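Local coordinates for Xaa-Pro dipeptidase (Pyrococcus horikoshii, PDB 1WY2), which probably splits dipeptides that carry a C-terminal proline after a nonpolar residue, as a cobalt-dependent, homodimeric metallopeptidase of the M24B family, at residues K10-F14 with D119-M124. Residues are numbered along the deposited sequence; the frame is centred on the assembly and turned at random.
Sequences KIIEF and DVIRDM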
loop_
_atom_site.group_PDB
_atom_site.type_symbol
_atom_site.label_atom_id
_atom_site.label_comp_id
_atom_site.label_asym_id
_atom_site.label_seq_id
_atom_site.Cartn_x
_atom_site.Cartn_y
_atom_site.Cartn_z
ATOM N N LYS A 10 4.546 -23.038 16.403
ATOM C CA LYS A 10 3.158 -23.303 16.045
ATOM C C LYS A 10 3.083 -23.627 14.562
ATOM O O LYS A 10 2.278 -24.457 14.135
ATOM C CB LYS A 10 2.276 -22.100 16.372
ATOM C CG LYS A 10 1.985 -21.979 17.860
ATOM C CD LYS A 10 0.994 -20.876 18.158
ATOM C CE LYS A 10 0.658 -20.838 19.643
ATOM N NZ LYS A 10 -0.371 -19.801 19.943
ATOM N N ILE A 11 3.931 -22.978 13.774
ATOM C CA ILE A 11 3.958 -23.238 12.343
ATOM C C ILE A 11 4.553 -24.626 12.103
ATOM O O ILE A 11 4.078 -25.369 11.247
ATOM C CB ILE A 11 4.775 -22.161 11.603
ATOM C CG1 ILE A 11 4.000 -20.838 11.639
ATOM C CG2 ILE A 11 5.032 -22.588 10.156
ATOM C CD1 ILE A 11 4.785 -19.631 11.169
ATOM N N ILE A 12 5.585 -24.979 12.866
ATOM C CA ILE A 12 6.199 -26.296 12.710
ATOM C C ILE A 12 5.180 -27.391 13.037
ATOM O O ILE A 12 5.157 -28.441 12.389
ATOM C CB ILE A 12 7.443 -26.446 13.618
ATOM C CG1 ILE A 12 8.577 -25.565 13.080
ATOM C CG2 ILE A 12 7.877 -27.910 13.685
ATOM C CD1 ILE A 12 9.782 -25.465 13.991
ATOM N N GLU A 13 4.339 -27.148 14.040
ATOM C CA GLU A 13 3.314 -28.120 14.419
ATOM C C GLU A 13 2.379 -28.334 13.233
ATOM O O GLU A 13 2.096 -29.467 12.842
ATOM C CB GLU A 13 2.512 -27.615 15.618
ATOM C CG GLU A 13 1.305 -28.478 15.960
ATOM C CD GLU A 13 0.564 -27.988 17.191
ATOM O OE1 GLU A 13 0.160 -26.806 17.215
ATOM O OE2 GLU A 13 0.381 -28.787 18.134
ATOM N N PHE A 14 1.905 -27.230 12.663
ATOM C CA PHE A 14 1.011 -27.282 11.514
ATOM C C PHE A 14 1.685 -28.032 10.368
ATOM O O PHE A 14 1.053 -28.847 9.696
ATOM C CB PHE A 14 0.644 -25.861 11.076
ATOM C CG PHE A 14 -0.322 -25.807 9.924
ATOM C CD1 PHE A 14 0.140 -25.766 8.613
ATOM C CD2 PHE A 14 -1.694 -25.802 10.151
ATOM C CE1 PHE A 14 -0.755 -25.720 7.539
ATOM C CE2 PHE A 14 -2.596 -25.758 9.085
ATOM C CZ PHE A 14 -2.123 -25.716 7.779
ATOM N N ASP A 119 -4.297 -20.933 7.600
ATOM C CA ASP A 119 -4.983 -21.326 8.833
ATOM C C ASP A 119 -4.183 -21.114 10.117
ATOM O O ASP A 119 -4.730 -20.653 11.126
ATOM C CB ASP A 119 -5.411 -22.795 8.758
ATOM C CG ASP A 119 -6.652 -23.008 7.906
ATOM O OD1 ASP A 119 -7.153 -22.032 7.306
ATOM O OD2 ASP A 119 -7.127 -24.161 7.836
ATOM N N VAL A 120 -2.899 -21.465 10.100
ATOM C CA VAL A 120 -2.090 -21.304 11.303
ATOM C C VAL A 120 -1.711 -19.845 11.527
ATOM O O VAL A 120 -1.640 -19.388 12.667
ATOM C CB VAL A 120 -0.825 -22.213 11.277
ATOM C CG1 VAL A 120 0.127 -21.792 10.170
ATOM C CG2 VAL A 120 -0.142 -22.184 12.639
ATOM N N ILE A 121 -1.485 -19.107 10.444
ATOM C CA ILE A 121 -1.151 -17.694 10.571
ATOM C C ILE A 121 -2.371 -16.997 11.168
ATOM O O ILE A 121 -2.256 -16.183 12.084
ATOM C CB ILE A 121 -0.817 -17.064 9.200
ATOM C CG1 ILE A 121 0.433 -17.731 8.615
ATOM C CG2 ILE A 121 -0.596 -15.562 9.355
ATOM C CD1 ILE A 121 1.654 -17.659 9.512
ATOM N N ARG A 122 -3.545 -17.336 10.645
ATOM C CA ARG A 122 -4.798 -16.765 11.132
ATOM C C ARG A 122 -5.034 -17.104 12.602
ATOM O O ARG A 122 -5.329 -16.232 13.413
ATOM C CB ARG A 122 -5.976 -17.295 10.311
ATOM C CG ARG A 122 -7.348 -16.917 10.862
ATOM C CD ARG A 122 -8.413 -17.846 10.299
ATOM N NE ARG A 122 -8.166 -19.227 10.708
ATOM C CZ ARG A 122 -8.832 -20.279 10.242
ATOM N NH1 ARG A 122 -9.792 -20.113 9.341
ATOM N NH2 ARG A 122 -8.541 -21.496 10.682
ATOM N N ASP A 123 -4.912 -18.383 12.941
ATOM C CA ASP A 123 -5.142 -18.811 14.312
ATOM C C ASP A 123 -4.290 -18.048 15.322
ATOM O O ASP A 123 -4.724 -17.814 16.448
ATOM C CB ASP A 123 -4.918 -20.323 14.441
ATOM C CG ASP A 123 -6.048 -21.137 13.820
ATOM O OD1 ASP A 123 -7.021 -20.534 13.315
ATOM O OD2 ASP A 123 -5.967 -22.383 13.834
ATOM N N MET A 124 -3.083 -17.659 14.922
ATOM C CA MET A 124 -2.211 -16.901 15.811
ATOM C C MET A 124 -2.580 -15.421 15.860
ATOM O O MET A 124 -2.835 -14.874 16.933
ATOM C CB MET A 124 -0.748 -17.027 15.378
ATOM C CG MET A 124 -0.150 -18.414 15.554
ATOM S SD MET A 124 1.640 -18.390 15.299
ATOM C CE MET A 124 1.715 -18.173 13.515
#
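Val120 packs against Phe14 and Ile11 where two helices of the creatinase/prolidase N-terminal domain lie side by side. The segments 10-14 and 119-124 run roughly antiparallel, with their axes 9.9 Å apart at closest approach and 144° between their directions. The interface is apolar and lies away from the metal site.

With chi1 at -178°, CG of Phe14 lies opposite its own N and the ring is carried toward the second helix. Val120 CG1 sits over one face of that ring, 4.0 Å above its plane and offset toward the rim. The Asp119 CB methylene meets the same ring obliquely, 4.1 Å from Phe14 CE2. The other Val120 methyl, CG2, rests 3.6 Å from the backbone O of Lys10. That oxygen also accepts the helical bond from Phe14 N.

Met124 closes the other end. Its extended chi2 carries SD alongside Lys10, and the bend at chi3 (-73°) turns CE to Ile11. The Lys10 and Met124 chains lie alongside each other in opposite senses, with Lys10 CD 3.8 Å from Met124 CG. Replacing Met124 by an alanine removes CG, SD and CE and is likely to open a gap beside Ile11 and Lys10.

Deeper in, Ile11 also touches Ile34 of helix 28-35. Ile11 and Ile121 face the mixed sheet, at Ile47 of strand 44-48 and at Val23 and Ile25 of strand 22-25. There Ile11 CD1 meets Ile121 CD1 at 4.1 Å, and Met124 CE lies 4.0 Å from Ile11 CG1.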